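Local coordinates for HPV18 E7 (Human papillomavirus type 18, PDB 6IWD), which probably drives quiescent host cells into the cell cycle so that the virus can use the cellular DNA replication machinery, at residues Met11-Cys16 with Ala20-Val25. Numbering follows the deposited sequence.
Sequences MLCMCC and ARIELV. With ZN (zinc ion), chain F; PO4 (phosphate ion), chain E.
Met-11 and Leu-24 pair within an antiparallel β-hairpin that leads into the zinc site of the E7 C-terminal domain. Their backbones bond reciprocally: Met-11 N gives to Leu-24 O at 2.7 Å, and Leu-24 N returns to Met-11 O. Cys-13 and Ile-22 form the next hydrogen-bonded pair; Ile-22 N reaches Cys-13 O at 2.7 Å, tilted 28° from the carbonyl plane, and Cys-13 N completes the exchange with Ile-22 O. Beyond the last strand pair, Met-14 with Arg-21, Cys-15 N donates to Ala-20 O at 2.8 Å, nearly straight at 175°, which closes the turn beside the metal. On the face of Met-11, Cys-13, Ile-22 and Leu-24, SG of Cys-13 lies 3.8 Å from CB of Ile-22, while Phe-40 of helix 30-41 and Phe-46 add cover. On the other face Leu-12 and Glu-23 lie side by side, CD2 of Leu-12 3.7 Å from CG of Glu-23. There the Arg-21 guanidinium meets a phosphate, probably a crystallisation additive, at its edge: NH1 and NH2 both donate to O3, and another protein's chain bonds the same phosphate. Chi1 of 175° turns SG of Cys-15 away from its bonded N, and SG binds zinc at 2.5 Å; Cys-18, Cys-48 and Cys-51 complete the site, and CD1 of Ile-22 packs 3.9 Å from CB of Cys-15.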
# COMPACT_ATOMS: atom_id res chain seq x y z
N MET B 11 -14.03 -4.74 -5.78
CA MET B 11 -13.57 -5.39 -4.56
C MET B 11 -14.78 -5.72 -3.70
O MET B 11 -15.51 -4.81 -3.27
CB MET B 11 -12.61 -4.49 -3.78
CG MET B 11 -11.31 -4.19 -4.50
SD MET B 11 -10.12 -5.54 -4.37
CE MET B 11 -10.04 -5.76 -2.60
N LEU B 12 -14.99 -7.01 -3.43
CA LEU B 12 -16.01 -7.45 -2.49
C LEU B 12 -15.38 -7.69 -1.12
O LEU B 12 -14.34 -8.35 -1.02
CB LEU B 12 -16.69 -8.74 -2.97
CG LEU B 12 -17.62 -8.56 -4.17
CD1 LEU B 12 -17.68 -9.84 -4.99
CD2 LEU B 12 -19.00 -8.16 -3.67
N CYS B 13 -15.98 -7.12 -0.09
CA CYS B 13 -15.48 -7.32 1.26
C CYS B 13 -16.67 -7.31 2.21
O CYS B 13 -17.82 -7.12 1.79
CB CYS B 13 -14.44 -6.25 1.63
SG CYS B 13 -15.01 -4.50 1.51
N MET B 14 -16.39 -7.52 3.49
CA MET B 14 -17.41 -7.56 4.53
C MET B 14 -17.25 -6.36 5.45
O MET B 14 -16.13 -5.98 5.79
CB MET B 14 -17.30 -8.87 5.33
CG MET B 14 -18.45 -9.15 6.29
SD MET B 14 -18.15 -10.53 7.44
CE MET B 14 -16.73 -9.88 8.34
N CYS B 15 -18.37 -5.75 5.84
CA CYS B 15 -18.32 -4.72 6.86
C CYS B 15 -17.75 -5.29 8.15
O CYS B 15 -18.11 -6.40 8.57
CB CYS B 15 -19.71 -4.14 7.12
SG CYS B 15 -19.73 -2.96 8.49
N CYS B 16 -16.85 -4.54 8.78
CA CYS B 16 -16.23 -5.03 10.00
C CYS B 16 -17.13 -4.89 11.22
O CYS B 16 -16.71 -5.26 12.32
CB CYS B 16 -14.90 -4.32 10.25
SG CYS B 16 -15.00 -2.52 10.42
N ALA B 20 -22.48 -7.38 6.66
CA ALA B 20 -23.01 -7.07 5.34
C ALA B 20 -21.88 -6.99 4.32
O ALA B 20 -20.76 -6.59 4.64
CB ALA B 20 -23.79 -5.75 5.35
N ARG B 21 -22.18 -7.38 3.09
CA ARG B 21 -21.21 -7.33 2.01
C ARG B 21 -21.10 -5.92 1.45
O ARG B 21 -22.10 -5.22 1.27
CB ARG B 21 -21.58 -8.31 0.89
CG ARG B 21 -21.56 -9.76 1.31
CD ARG B 21 -22.46 -10.58 0.42
NE ARG B 21 -22.00 -10.59 -0.96
CZ ARG B 21 -21.39 -11.63 -1.53
NH1 ARG B 21 -21.17 -12.73 -0.83
NH2 ARG B 21 -21.00 -11.56 -2.80
N ILE B 22 -19.87 -5.50 1.16
CA ILE B 22 -19.59 -4.18 0.61
C ILE B 22 -18.97 -4.37 -0.76
O ILE B 22 -18.03 -5.16 -0.92
CB ILE B 22 -18.65 -3.37 1.52
CG1 ILE B 22 -19.30 -3.14 2.89
CG2 ILE B 22 -18.25 -2.06 0.85
CD1 ILE B 22 -18.36 -2.50 3.89
N GLU B 23 -19.49 -3.64 -1.74
CA GLU B 23 -18.97 -3.65 -3.10
C GLU B 23 -18.27 -2.32 -3.34
O GLU B 23 -18.92 -1.27 -3.37
CB GLU B 23 -20.11 -3.87 -4.10
CG GLU B 23 -19.80 -4.87 -5.20
CD GLU B 23 -21.07 -5.43 -5.83
OE1 GLU B 23 -21.91 -5.99 -5.09
OE2 GLU B 23 -21.22 -5.31 -7.07
N LEU B 24 -16.95 -2.36 -3.50
CA LEU B 24 -16.16 -1.18 -3.83
C LEU B 24 -15.71 -1.28 -5.28
O LEU B 24 -15.21 -2.32 -5.71
CB LEU B 24 -14.93 -1.05 -2.93
CG LEU B 24 -15.16 -1.02 -1.43
CD1 LEU B 24 -13.82 -1.07 -0.73
CD2 LEU B 24 -15.93 0.22 -1.04
N VAL B 25 -15.91 -0.20 -6.03
CA VAL B 25 -15.54 -0.15 -7.44
C VAL B 25 -14.44 0.89 -7.59
O VAL B 25 -14.64 2.07 -7.24
CB VAL B 25 -16.75 0.17 -8.33
CG1 VAL B 25 -16.34 0.24 -9.79
CG2 VAL B 25 -17.84 -0.88 -8.10
ZN ZN F . -22.25 -2.69 8.73
P PO4 E . -19.81 -15.50 -1.55
O1 PO4 E . -20.64 -15.15 -0.33
O2 PO4 E . -20.25 -16.82 -2.16
O3 PO4 E . -20.01 -14.41 -2.58
O4 PO4 E . -18.35 -15.59 -1.17